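PDB 3SOZ: cytoplasmic Protein STM1381, which is of unknown function but is probably related to the class I glutamine amidotransferases. Local coordinates for residues 156-161 against 195-200; 171-176 against 232-237; 176-181 against 226-231; 180-185 against 215-220. All blocks are in the same frame, centred on the assembly; numbering follows the deposited sequence.

Interaction 1 of 4, residues 156-161 against 195-200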
loop_
_atom_site.group_PDB
_atom_site.type_symbol
_atom_site.label_atom_id
_atom_site.label_comp_id
_atom_site.label_asym_id
_atom_site.label_seq_id
_atom_site.Cartn_x
_atom_site.Cartn_y
_atom_site.Cartn_z
ATOM N N GLN A 156 -17.735 -16.640 1.705
ATOM C CA GLN A 156 -18.703 -17.662 2.147
ATOM C C GLN A 156 -19.782 -17.005 2.959
ATOM O O GLN A 156 -20.839 -17.579 3.181
ATOM C CB GLN A 156 -18.051 -18.746 2.990
ATOM C CG GLN A 156 -17.509 -18.225 4.319
ATOM C CD GLN A 156 -16.078 -17.634 4.217
ATOM O OE1 GLN A 156 -15.740 -16.886 3.311
ATOM N NE2 GLN A 156 -15.255 -18.004 5.134
ATOM N N GLY A 157 -19.527 -15.782 3.386
ATOM C CA GLY A 157 -20.502 -15.032 4.136
ATOM C C GLY A 157 -20.411 -15.462 5.568
ATOM O O GLY A 157 -20.023 -16.568 5.857
ATOM N N CYS A 158 -20.778 -14.594 6.478
ATOM C CA CYS A 158 -20.712 -14.949 7.852
ATOM C C CYS A 158 -21.789 -14.177 8.548
ATOM O O CYS A 158 -22.032 -13.021 8.198
ATOM C CB CYS A 158 -19.337 -14.579 8.366
ATOM S SG CYS A 158 -19.114 -14.715 10.114
ATOM N N LYS A 159 -22.482 -14.841 9.483
ATOM C CA LYS A 159 -23.536 -14.203 10.294
ATOM C C LYS A 159 -22.985 -13.582 11.568
ATOM O O LYS A 159 -22.249 -14.218 12.339
ATOM C CB LYS A 159 -24.652 -15.172 10.646
ATOM C CG LYS A 159 -25.353 -15.767 9.429
ATOM C CD LYS A 159 -26.746 -16.359 9.756
ATOM C CE LYS A 159 -27.133 -17.428 8.748
ATOM N NZ LYS A 159 -27.653 -18.643 9.463
ATOM N N ALA A 160 -23.358 -12.323 11.771
ATOM C CA ALA A 160 -22.963 -11.577 12.944
ATOM C C ALA A 160 -23.836 -12.017 14.091
ATOM O O ALA A 160 -25.026 -12.349 13.897
ATOM C CB ALA A 160 -23.159 -10.120 12.703
ATOM N N VAL A 161 -23.259 -12.034 15.285
ATOM C CA VAL A 161 -24.059 -12.201 16.494
ATOM C C VAL A 161 -24.007 -10.970 17.401
ATOM O O VAL A 161 -22.927 -10.456 17.698
ATOM C CB VAL A 161 -23.685 -13.491 17.294
ATOM C CG1 VAL A 161 -23.970 -14.759 16.467
ATOM C CG2 VAL A 161 -22.210 -13.443 17.796
ATOM N N ALA A 195 -22.454 -5.811 18.627
ATOM C CA ALA A 195 -22.590 -6.900 17.635
ATOM C C ALA A 195 -21.219 -7.280 17.205
ATOM O O ALA A 195 -20.341 -6.464 17.219
ATOM C CB ALA A 195 -23.359 -6.457 16.435
ATOM N N GLU A 196 -21.034 -8.532 16.820
ATOM C CA GLU A 196 -19.732 -9.004 16.358
ATOM C C GLU A 196 -19.832 -9.919 15.139
ATOM O O GLU A 196 -20.850 -10.545 14.903
ATOM C CB GLU A 196 -18.979 -9.692 17.481
ATOM C CG GLU A 196 -18.424 -8.748 18.495
ATOM C CD GLU A 196 -17.456 -9.432 19.473
ATOM O OE1 GLU A 196 -17.832 -10.461 20.078
ATOM O OE2 GLU A 196 -16.306 -8.927 19.634
ATOM N N ILE A 197 -18.766 -9.980 14.364
ATOM C CA ILE A 197 -18.746 -10.795 13.152
ATOM C C ILE A 197 -17.424 -11.516 13.181
ATOM O O ILE A 197 -16.451 -10.957 13.684
ATOM C CB ILE A 197 -18.961 -9.912 11.879
ATOM C CG1 ILE A 197 -19.114 -10.763 10.623
ATOM C CG2 ILE A 197 -17.904 -8.790 11.788
ATOM C CD1 ILE A 197 -19.733 -10.039 9.507
ATOM N N ASN A 198 -17.415 -12.785 12.760
ATOM C CA ASN A 198 -16.197 -13.599 12.683
ATOM C C ASN A 198 -15.256 -13.301 13.842
ATOM O O ASN A 198 -14.040 -13.234 13.673
ATOM C CB ASN A 198 -15.522 -13.349 11.323
ATOM C CG ASN A 198 -14.355 -14.275 11.039
ATOM O OD1 ASN A 198 -14.452 -15.483 11.185
ATOM N ND2 ASN A 198 -13.245 -13.702 10.595
ATOM N N GLY A 199 -15.837 -13.085 15.027
ATOM C CA GLY A 199 -15.080 -12.872 16.279
ATOM C C GLY A 199 -14.340 -11.545 16.332
ATOM O O GLY A 199 -13.272 -11.461 16.961
ATOM N N ASP A 200 -14.900 -10.520 15.668
ATOM C CA ASP A 200 -14.329 -9.180 15.611
ATOM C C ASP A 200 -15.478 -8.196 15.743
ATOM O O ASP A 200 -16.620 -8.558 15.454
ATOM C CB ASP A 200 -13.663 -8.935 14.250
ATOM C CG ASP A 200 -12.310 -9.576 14.127
ATOM O OD1 ASP A 200 -11.584 -9.596 15.144
ATOM O OD2 ASP A 200 -11.967 -10.053 12.998
#

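Interaction 2 of 4, residues 171-176 against 232-237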
loop_
_atom_site.group_PDB
_atom_site.type_symbol
_atom_site.label_atom_id
_atom_site.label_comp_id
_atom_site.label_asym_id
_atom_site.label_seq_id
_atom_site.Cartn_x
_atom_site.Cartn_y
_atom_site.Cartn_z
ATOM N N GLN A 171 -32.425 -4.751 19.902
ATOM C CA GLN A 171 -33.535 -5.559 20.464
ATOM C C GLN A 171 -34.254 -6.369 19.381
ATOM O O GLN A 171 -34.224 -7.606 19.423
ATOM C CB GLN A 171 -34.535 -4.743 21.333
ATOM C CG GLN A 171 -34.050 -4.295 22.765
ATOM C CD GLN A 171 -33.004 -5.225 23.494
ATOM O OE1 GLN A 171 -32.818 -5.125 24.727
ATOM N NE2 GLN A 171 -32.307 -6.087 22.730
ATOM N N PRO A 172 -34.824 -5.668 18.375
ATOM C CA PRO A 172 -35.792 -6.237 17.424
ATOM C C PRO A 172 -35.369 -7.499 16.631
ATOM O O PRO A 172 -36.208 -8.065 15.904
ATOM C CB PRO A 172 -36.066 -5.060 16.466
ATOM C CG PRO A 172 -35.616 -3.831 17.229
ATOM C CD PRO A 172 -34.448 -4.292 17.995
ATOM N N PHE A 173 -34.105 -7.927 16.765
ATOM C CA PHE A 173 -33.586 -9.115 16.058
ATOM C C PHE A 173 -32.510 -9.797 16.885
ATOM O O PHE A 173 -31.922 -9.177 17.798
ATOM C CB PHE A 173 -32.993 -8.725 14.691
ATOM C CG PHE A 173 -31.839 -7.749 14.788
ATOM C CD1 PHE A 173 -30.558 -8.187 15.157
ATOM C CD2 PHE A 173 -32.036 -6.396 14.530
ATOM C CE1 PHE A 173 -29.507 -7.305 15.281
ATOM C CE2 PHE A 173 -30.983 -5.512 14.650
ATOM C CZ PHE A 173 -29.717 -5.969 15.023
ATOM N N SER A 174 -32.231 -11.059 16.558
ATOM C CA SER A 174 -31.124 -11.784 17.219
ATOM C C SER A 174 -30.156 -12.431 16.237
ATOM O O SER A 174 -28.953 -12.551 16.525
ATOM C CB SER A 174 -31.643 -12.839 18.218
ATOM O OG SER A 174 -32.271 -13.926 17.553
ATOM N N GLU A 175 -30.711 -12.854 15.098
ATOM C CA GLU A 175 -29.953 -13.459 14.004
ATOM C C GLU A 175 -29.750 -12.470 12.833
ATOM O O GLU A 175 -30.697 -11.806 12.350
ATOM C CB GLU A 175 -30.638 -14.765 13.565
ATOM C CG GLU A 175 -30.507 -15.142 12.060
ATOM C CD GLU A 175 -30.475 -16.661 11.799
ATOM O OE1 GLU A 175 -29.865 -17.410 12.622
ATOM O OE2 GLU A 175 -31.040 -17.086 10.753
ATOM N N TRP A 176 -28.494 -12.361 12.406
ATOM C CA TRP A 176 -28.088 -11.446 11.329
ATOM C C TRP A 176 -28.059 -12.121 9.955
ATOM O O TRP A 176 -27.779 -13.326 9.851
ATOM C CB TRP A 176 -26.694 -10.929 11.623
ATOM C CG TRP A 176 -26.626 -9.801 12.614
ATOM C CD1 TRP A 176 -26.565 -9.899 13.981
ATOM C CD2 TRP A 176 -26.543 -8.401 12.312
ATOM N NE1 TRP A 176 -26.461 -8.649 14.546
ATOM C CE2 TRP A 176 -26.450 -7.709 13.546
ATOM C CE3 TRP A 176 -26.528 -7.657 11.113
ATOM C CZ2 TRP A 176 -26.350 -6.303 13.614
ATOM C CZ3 TRP A 176 -26.451 -6.255 11.188
ATOM C CH2 TRP A 176 -26.356 -5.599 12.426
ATOM N N TRP A 232 -33.251 -7.863 4.086
ATOM C CA TRP A 232 -33.585 -8.063 5.494
ATOM C C TRP A 232 -34.843 -7.312 5.918
ATOM O O TRP A 232 -35.134 -6.244 5.376
ATOM C CB TRP A 232 -32.444 -7.529 6.316
ATOM C CG TRP A 232 -32.325 -8.086 7.651
ATOM C CD1 TRP A 232 -32.868 -9.247 8.115
ATOM C CD2 TRP A 232 -31.546 -7.541 8.720
ATOM N NE1 TRP A 232 -32.485 -9.453 9.421
ATOM C CE2 TRP A 232 -31.678 -8.420 9.822
ATOM C CE3 TRP A 232 -30.743 -6.396 8.856
ATOM C CZ2 TRP A 232 -31.022 -8.193 11.057
ATOM C CZ3 TRP A 232 -30.078 -6.171 10.098
ATOM C CH2 TRP A 232 -30.227 -7.069 11.172
ATOM N N GLU A 233 -35.590 -7.848 6.884
ATOM C CA GLU A 233 -36.788 -7.141 7.340
ATOM C C GLU A 233 -36.345 -5.940 8.172
ATOM O O GLU A 233 -36.868 -4.832 8.032
ATOM C CB GLU A 233 -37.722 -8.053 8.140
ATOM C CG GLU A 233 -39.179 -7.497 8.243
ATOM C CD GLU A 233 -39.773 -7.595 9.679
ATOM O OE1 GLU A 233 -40.573 -6.687 10.063
ATOM O OE2 GLU A 233 -39.425 -8.568 10.413
ATOM N N HIS A 234 -35.323 -6.184 8.985
ATOM C CA HIS A 234 -34.814 -5.222 9.952
ATOM C C HIS A 234 -33.856 -4.167 9.383
ATOM O O HIS A 234 -33.352 -3.319 10.120
ATOM C CB HIS A 234 -34.187 -5.978 11.124
ATOM C CG HIS A 234 -35.147 -6.895 11.833
ATOM N ND1 HIS A 234 -36.226 -6.428 12.558
ATOM C CD2 HIS A 234 -35.196 -8.249 11.911
ATOM C CE1 HIS A 234 -36.894 -7.457 13.053
ATOM N NE2 HIS A 234 -36.287 -8.573 12.679
ATOM N N TYR A 235 -33.648 -4.194 8.067
ATOM C CA TYR A 235 -32.648 -3.348 7.431
ATOM C C TYR A 235 -32.891 -1.862 7.684
ATOM O O TYR A 235 -32.063 -1.220 8.322
ATOM C CB TYR A 235 -32.513 -3.684 5.923
ATOM C CG TYR A 235 -31.443 -2.879 5.171
ATOM C CD1 TYR A 235 -30.085 -3.160 5.327
ATOM C CD2 TYR A 235 -31.804 -1.839 4.304
ATOM C CE1 TYR A 235 -29.113 -2.424 4.648
ATOM C CE2 TYR A 235 -30.836 -1.086 3.628
ATOM C CZ TYR A 235 -29.497 -1.385 3.796
ATOM O OH TYR A 235 -28.553 -0.646 3.122
ATOM N N ALA A 236 -34.023 -1.331 7.215
ATOM C CA ALA A 236 -34.340 0.110 7.349
ATOM C C ALA A 236 -34.343 0.613 8.815
ATOM O O ALA A 236 -33.604 1.526 9.192
ATOM C CB ALA A 236 -35.657 0.429 6.661
ATOM N N THR A 237 -35.148 -0.029 9.644
ATOM C CA THR A 237 -35.206 0.286 11.053
ATOM C C THR A 237 -33.813 0.224 11.683
ATOM O O THR A 237 -33.489 0.997 12.594
ATOM C CB THR A 237 -36.170 -0.696 11.777
ATOM O OG1 THR A 237 -37.489 -0.529 11.238
ATOM C CG2 THR A 237 -36.196 -0.444 13.285
#

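Interaction 3 of 4, residues 176-181 against 226-231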
loop_
_atom_site.group_PDB
_atom_site.type_symbol
_atom_site.label_atom_id
_atom_site.label_comp_id
_atom_site.label_asym_id
_atom_site.label_seq_id
_atom_site.Cartn_x
_atom_site.Cartn_y
_atom_site.Cartn_z
ATOM N N TRP A 176 -28.494 -12.361 12.406
ATOM C CA TRP A 176 -28.088 -11.446 11.329
ATOM C C TRP A 176 -28.059 -12.121 9.955
ATOM O O TRP A 176 -27.779 -13.326 9.851
ATOM C CB TRP A 176 -26.694 -10.929 11.623
ATOM C CG TRP A 176 -26.626 -9.801 12.614
ATOM C CD1 TRP A 176 -26.565 -9.899 13.981
ATOM C CD2 TRP A 176 -26.543 -8.401 12.312
ATOM N NE1 TRP A 176 -26.461 -8.649 14.546
ATOM C CE2 TRP A 176 -26.450 -7.709 13.546
ATOM C CE3 TRP A 176 -26.528 -7.657 11.113
ATOM C CZ2 TRP A 176 -26.350 -6.303 13.614
ATOM C CZ3 TRP A 176 -26.451 -6.255 11.188
ATOM C CH2 TRP A 176 -26.356 -5.599 12.426
ATOM N N PRO A 177 -28.331 -11.351 8.883
ATOM C CA PRO A 177 -28.098 -11.947 7.553
ATOM C C PRO A 177 -26.586 -11.986 7.285
ATOM O O PRO A 177 -25.820 -11.264 7.960
ATOM C CB PRO A 177 -28.806 -10.997 6.598
ATOM C CG PRO A 177 -29.254 -9.796 7.465
ATOM C CD PRO A 177 -28.667 -9.918 8.805
ATOM N N PRO A 178 -26.136 -12.847 6.348
ATOM C CA PRO A 178 -24.683 -12.906 6.171
ATOM C C PRO A 178 -24.134 -11.650 5.461
ATOM O O PRO A 178 -24.788 -11.084 4.596
ATOM C CB PRO A 178 -24.498 -14.151 5.302
ATOM C CG PRO A 178 -25.763 -14.206 4.508
ATOM C CD PRO A 178 -26.838 -13.773 5.432
ATOM N N LEU A 179 -22.942 -11.221 5.846
ATOM C CA LEU A 179 -22.242 -10.153 5.133
ATOM C C LEU A 179 -21.029 -10.809 4.475
ATOM O O LEU A 179 -20.543 -11.809 5.002
ATOM C CB LEU A 179 -21.829 -9.045 6.111
ATOM C CG LEU A 179 -22.972 -8.296 6.813
ATOM C CD1 LEU A 179 -22.451 -7.614 8.031
ATOM C CD2 LEU A 179 -23.670 -7.283 5.944
ATOM N N LEU A 180 -20.543 -10.241 3.360
ATOM C CA LEU A 180 -19.421 -10.800 2.613
ATOM C C LEU A 180 -18.021 -10.245 2.941
ATOM O O LEU A 180 -17.007 -10.683 2.344
ATOM C CB LEU A 180 -19.691 -10.727 1.128
ATOM C CG LEU A 180 -20.979 -11.400 0.671
ATOM C CD1 LEU A 180 -21.042 -11.427 -0.840
ATOM C CD2 LEU A 180 -20.962 -12.798 1.183
ATOM N N GLY A 181 -17.949 -9.313 3.891
ATOM C CA GLY A 181 -16.668 -8.889 4.407
ATOM C C GLY A 181 -16.850 -7.716 5.352
ATOM O O GLY A 181 -17.964 -7.213 5.513
ATOM N N SER A 226 -24.654 -7.726 1.406
ATOM C CA SER A 226 -25.203 -8.813 0.590
ATOM C C SER A 226 -26.649 -8.565 0.199
ATOM O O SER A 226 -27.317 -7.759 0.819
ATOM C CB SER A 226 -25.114 -10.124 1.366
ATOM O OG SER A 226 -26.170 -10.220 2.314
ATOM N N PRO A 227 -27.150 -9.262 -0.823
ATOM C CA PRO A 227 -28.551 -9.021 -1.129
ATOM C C PRO A 227 -29.443 -9.515 0.029
ATOM O O PRO A 227 -30.497 -8.952 0.248
ATOM C CB PRO A 227 -28.775 -9.827 -2.423
ATOM C CG PRO A 227 -27.413 -10.113 -2.933
ATOM C CD PRO A 227 -26.572 -10.265 -1.728
ATOM N N GLN A 228 -28.990 -10.519 0.787
ATOM C CA GLN A 228 -29.666 -10.929 2.016
ATOM C C GLN A 228 -29.711 -9.806 3.054
ATOM O O GLN A 228 -30.551 -9.821 3.934
ATOM C CB GLN A 228 -28.959 -12.131 2.675
ATOM C CG GLN A 228 -29.110 -13.451 1.985
ATOM C CD GLN A 228 -28.407 -13.487 0.625
ATOM O OE1 GLN A 228 -27.206 -13.171 0.501
ATOM N NE2 GLN A 228 -29.159 -13.867 -0.403
ATOM N N PHE A 229 -28.756 -8.893 3.006
ATOM C CA PHE A 229 -28.642 -7.839 4.002
ATOM C C PHE A 229 -29.614 -6.729 3.632
ATOM O O PHE A 229 -30.347 -6.268 4.480
ATOM C CB PHE A 229 -27.190 -7.341 4.119
ATOM C CG PHE A 229 -26.982 -6.230 5.136
ATOM C CD1 PHE A 229 -27.492 -6.321 6.430
ATOM C CD2 PHE A 229 -26.250 -5.083 4.798
ATOM C CE1 PHE A 229 -27.283 -5.275 7.378
ATOM C CE2 PHE A 229 -26.020 -4.028 5.741
ATOM C CZ PHE A 229 -26.538 -4.129 7.029
ATOM N N LEU A 230 -29.646 -6.353 2.358
ATOM C CA LEU A 230 -30.534 -5.291 1.861
ATOM C C LEU A 230 -32.008 -5.698 1.827
ATOM O O LEU A 230 -32.901 -4.840 1.803
ATOM C CB LEU A 230 -30.136 -4.811 0.430
ATOM C CG LEU A 230 -28.729 -4.308 0.055
ATOM C CD1 LEU A 230 -28.669 -3.956 -1.443
ATOM C CD2 LEU A 230 -28.270 -3.119 0.895
ATOM N N GLN A 231 -32.278 -6.993 1.757
ATOM C CA GLN A 231 -33.664 -7.432 1.728
ATOM C C GLN A 231 -34.147 -7.861 3.101
ATOM O O GLN A 231 -35.307 -8.172 3.256
ATOM C CB GLN A 231 -33.861 -8.549 0.734
ATOM C CG GLN A 231 -33.514 -8.210 -0.699
ATOM C CD GLN A 231 -33.228 -9.496 -1.482
ATOM O OE1 GLN A 231 -32.995 -9.443 -2.676
ATOM N NE2 GLN A 231 -33.249 -10.654 -0.804
#

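Interaction 4 of 4, residues 180-185 against 215-220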
loop_
_atom_site.group_PDB
_atom_site.type_symbol
_atom_site.label_atom_id
_atom_site.label_comp_id
_atom_site.label_asym_id
_atom_site.label_seq_id
_atom_site.Cartn_x
_atom_site.Cartn_y
_atom_site.Cartn_z
ATOM N N LEU A 180 -20.543 -10.241 3.360
ATOM C CA LEU A 180 -19.421 -10.800 2.613
ATOM C C LEU A 180 -18.021 -10.245 2.941
ATOM O O LEU A 180 -17.007 -10.683 2.344
ATOM C CB LEU A 180 -19.691 -10.727 1.128
ATOM C CG LEU A 180 -20.979 -11.400 0.671
ATOM C CD1 LEU A 180 -21.042 -11.427 -0.840
ATOM C CD2 LEU A 180 -20.962 -12.798 1.183
ATOM N N GLY A 181 -17.949 -9.313 3.891
ATOM C CA GLY A 181 -16.668 -8.889 4.407
ATOM C C GLY A 181 -16.850 -7.716 5.352
ATOM O O GLY A 181 -17.964 -7.213 5.513
ATOM N N TYR A 182 -15.767 -7.288 6.000
ATOM C CA TYR A 182 -15.824 -6.150 6.887
ATOM C C TYR A 182 -14.405 -5.642 7.100
ATOM O O TYR A 182 -13.422 -6.319 6.781
ATOM C CB TYR A 182 -16.455 -6.533 8.267
ATOM C CG TYR A 182 -15.670 -7.611 9.012
ATOM C CD1 TYR A 182 -15.863 -8.941 8.726
ATOM C CD2 TYR A 182 -14.714 -7.292 9.947
ATOM C CE1 TYR A 182 -15.161 -9.924 9.347
ATOM C CE2 TYR A 182 -13.981 -8.296 10.571
ATOM C CZ TYR A 182 -14.226 -9.616 10.234
ATOM O OH TYR A 182 -13.533 -10.657 10.813
ATOM N N ASN A 183 -14.325 -4.448 7.673
ATOM C CA ASN A 183 -13.085 -3.902 8.154
ATOM C C ASN A 183 -12.796 -4.424 9.560
ATOM O O ASN A 183 -13.639 -4.384 10.440
ATOM C CB ASN A 183 -13.179 -2.382 8.159
ATOM C CG ASN A 183 -13.185 -1.779 6.765
ATOM O OD1 ASN A 183 -14.227 -1.357 6.244
ATOM N ND2 ASN A 183 -12.002 -1.709 6.158
ATOM N N LYS A 184 -11.582 -4.903 9.770
ATOM C CA LYS A 184 -11.209 -5.496 11.018
ATOM C C LYS A 184 -10.769 -4.351 11.872
ATOM O O LYS A 184 -9.870 -3.611 11.468
ATOM C CB LYS A 184 -10.047 -6.448 10.828
ATOM C CG LYS A 184 -9.556 -7.071 12.107
ATOM C CD LYS A 184 -8.479 -8.104 11.846
ATOM C CE LYS A 184 -7.956 -8.677 13.180
ATOM N NZ LYS A 184 -7.176 -9.925 12.937
ATOM N N LEU A 185 -11.422 -4.241 13.042
ATOM C CA LEU A 185 -11.183 -3.237 14.061
ATOM C C LEU A 185 -11.047 -3.854 15.460
ATOM O O LEU A 185 -11.275 -5.050 15.696
ATOM C CB LEU A 185 -12.326 -2.230 14.078
ATOM C CG LEU A 185 -12.565 -1.582 12.716
ATOM C CD1 LEU A 185 -13.944 -1.066 12.604
ATOM C CD2 LEU A 185 -11.591 -0.490 12.521
ATOM N N CYS A 215 -19.339 3.272 14.605
ATOM C CA CYS A 215 -18.659 2.567 13.543
ATOM C C CYS A 215 -19.383 1.284 13.231
ATOM O O CYS A 215 -19.666 0.481 14.119
ATOM C CB CYS A 215 -17.267 2.210 13.975
ATOM S SG CYS A 215 -16.284 3.659 14.132
ATOM N N PHE A 216 -19.682 1.099 11.959
ATOM C CA PHE A 216 -20.240 -0.135 11.480
ATOM C C PHE A 216 -19.193 -0.723 10.534
ATOM O O PHE A 216 -18.779 -0.059 9.580
ATOM C CB PHE A 216 -21.594 0.128 10.786
ATOM C CG PHE A 216 -22.206 -1.096 10.209
ATOM C CD1 PHE A 216 -22.865 -2.008 11.026
ATOM C CD2 PHE A 216 -22.055 -1.390 8.860
ATOM C CE1 PHE A 216 -23.393 -3.181 10.487
ATOM C CE2 PHE A 216 -22.585 -2.552 8.323
ATOM C CZ PHE A 216 -23.248 -3.445 9.132
ATOM N N ALA A 217 -18.756 -1.950 10.804
ATOM C CA ALA A 217 -17.523 -2.494 10.195
ATOM C C ALA A 217 -17.683 -3.068 8.798
ATOM O O ALA A 217 -16.712 -3.580 8.237
ATOM C CB ALA A 217 -16.873 -3.527 11.086
ATOM N N SER A 218 -18.887 -2.983 8.244
ATOM C CA SER A 218 -19.172 -3.588 6.957
ATOM C C SER A 218 -19.780 -2.516 6.101
ATOM O O SER A 218 -19.714 -1.349 6.445
ATOM C CB SER A 218 -20.118 -4.776 7.092
ATOM O OG SER A 218 -20.192 -5.530 5.894
ATOM N N ASP A 219 -20.344 -2.902 4.979
ATOM C CA ASP A 219 -20.762 -1.946 3.991
ATOM C C ASP A 219 -22.274 -1.991 4.006
ATOM O O ASP A 219 -22.878 -3.042 4.164
ATOM C CB ASP A 219 -20.237 -2.369 2.614
ATOM C CG ASP A 219 -20.200 -1.222 1.588
ATOM O OD1 ASP A 219 -21.091 -0.357 1.512
ATOM O OD2 ASP A 219 -19.257 -1.212 0.791
ATOM N N CYS A 220 -22.890 -0.841 3.860
ATOM C CA CYS A 220 -24.327 -0.791 3.711
ATOM C C CYS A 220 -24.745 -1.158 2.266
ATOM O O CYS A 220 -25.901 -1.044 1.910
ATOM C CB CYS A 220 -24.796 0.619 4.067
ATOM S SG CYS A 220 -24.219 1.822 2.820
#

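Interaction 1 of 4, residues 156-161 against 195-200
Val161 and Glu196 form a hydrogen-bonded antiparallel pair, joined by two backbone bonds. Val161 N donates to Glu196 O at 2.9 Å. Glu196 N donates to Val161 O at 2.8 Å. The side chains of Val161 and Glu196 lie on the same face of the sheet. The short strand segments 157-161 and 195-197 run at 155° to each other. They part toward Cys158: Ala160 CA is 4.3 Å from Ile197 CA, but Cys158 CA is 6.7 Å from Asn198 CA. These are neighbouring strands of the large mixed sheet. Strand 157-162 sits between strand 192-197 and strand 175-187, and Cys158 bonds to Leu179 through the backbone. Residues 197 to 200 make a type I' beta turn, the tight two-residue link of a beta hairpin into strand 200-208. Apolar contacts accompany the pairing. Cys158 SG is turned anti to its own N (chi1 171°), which carries it to 4.0 Å from Ile197 CG1. Cys158 SG also lies 3.7 Å from Asn198 N and 4.0 Å from Asn198 CB. Ala160 CB meets Ile197 CB at 4.3 Å. The amide of Asn198 is directed elsewhere: its ND2 hydrogen-bonds Tyr182 OH, which also pairs with Asp200 OD2.

Interaction 2 of 4, residues 171-176 against 232-237
Pro172 O lies over one face of the His234 imidazole, toward the rim. It is 3.3 Å from His234 NE2, and from above the ring the angle is poor for a hydrogen bond. No hydrogen bond joins the two segments. The contact is an aromatic cluster of Phe173, Trp176, Trp232 and His234. It packs the start of strand 175-187 and the loop before it against the residues leading into helix 235-246. Trp232 packs against both Phe173 and Trp176. Its six-membered ring presents an edge to the face of Phe173 in an edge-to-face pair, centroids 5.0 Å apart and planes at 55°. CH2 of Trp232 stands over the centre of the Phe173 ring. Trp232 CH2 also lies over one face of Trp176, 3.7 Å from Trp176 CE3, and the two indoles meet obliquely. Phe173 CE1 leans on that same Trp176 face. Trp176 NE1 hydrogen-bonds Asn162 OD1, and Phe238 adds a further edge-to-face pair to this indole. His234 CB covers the centre of one face of Trp232. Phe173 has CG between its backbone N and carbonyl carbon (chi1 60°), and its ring turns toward Trp232. Phe173 CB makes a CH-pi contact with His234, 3.9 Å from the imidazole centroid.

Interaction 3 of 4, residues 176-181 against 226-231
Phe229 holds CG anti to its backbone N (chi1 180°), and this sends its ring from the helix toward strand 175-187. Leu179 has CG beside its own N (chi1 -63°), which brings CD2 over one face of that ring. The result is a CH-pi contact, with Leu179 CD2 3.7 Å from the centroid of the Phe229 ring. Leu179 CD2 is offset toward the rim, 3.6 Å from Phe229 CG. Pro177 meets the ring at its edge: Pro177 CG lies near the ring plane, 4.0 Å from Phe229 CD1. Trp176 runs alongside Phe229, pointing the same way. Phe229 CE1 lies at the edge of the Trp176 ring, 4.0 Å from Trp176 CZ3. One residue earlier in the helix, Gln228 CB packs on Pro178 CD at 3.8 Å, the two side chains crossing at a slant.

The polar link is made by Ser226. Ser226 OG donates to Pro178 O at 2.8 Å, almost straight on to the carbonyl. Ser226 OG also accepts a weak bond from Phe229 N at 3.0 Å. The hydroxyl therefore ties the strand to the first turn of the helix. Tyr235 adds an edge-to-face pair with Phe229. Met94 of the second subunit packs on Leu180 and Pro227, and Ile96 of that subunit on Gln228. The arrangement is that of a serine N-cap of the short helix 227-230, docked on the Pro177-Pro178 stretch of strand 175-187.

Interaction 4 of 4, residues 180-185 against 215-220
Ala217 O accepts from Asn183 N at 2.6 Å, with an N-H...O angle of 157°. Two residues earlier in its strand, Gly181 O accepts from Ser218 OG, the residue after Ala217, at 2.8 Å. Ser218 OG approaches this carbonyl nearly along the C=O axis. The serine reaches over because OG is anti to its backbone N (chi1 -168°). The two bonds hold the residues after strand 211-216 against the part of strand 175-187 around residues 181-183. Around them the packing is apolar. Ala217 CB touches Leu185 CD1 at 4.1 Å and Tyr182 CB, also at 4.1 Å. Ala217 is the residue most covered across this contact. All six touching residues are buried.

The next shell fixes the side chain of Asn183. Asn183 OD1 accepts from Gly119 N, and its ND2 makes a weak bond to Asp150 OD2. Leu202 of strand 200-208 packs on both Ala217 and Ser218. The next residue, Asp219, binds a glycerol through OD2, probably from the crystallisation liquor. Strand 211-216 runs parallel to strand 113-117, at one side of the parallel strands 48-53, 5-10, 73-77 and 113-117. The contact thus joins the residues following strand 211-216 to the antiparallel extension of the sheet, in a fold consistent with the class I glutamine amidotransferase-like family.

Strand 175-187 runs through interactions 2, 3 and 4, and strand 157-162 of interaction 1 pairs with it. Trp176 belongs to both interaction 2 and interaction 3, whose centres are about 11 Å apart. Leu180 and Gly181, where the strand turns a corner, belong to interactions 3 and 4, about 12 Å apart between centres. Interactions 1 and 4, about 10 Å apart between centres, meet through Tyr182 OH, 2.8 Å from Asp200 OD2. Interactions 2 and 4 are the most distant pair, about 17 Å between centres, yet Tyr235 OH lies 2.9 Å from Cys220 O. The glycerol bound at Asp219 lies in interaction 4 and marks no known site.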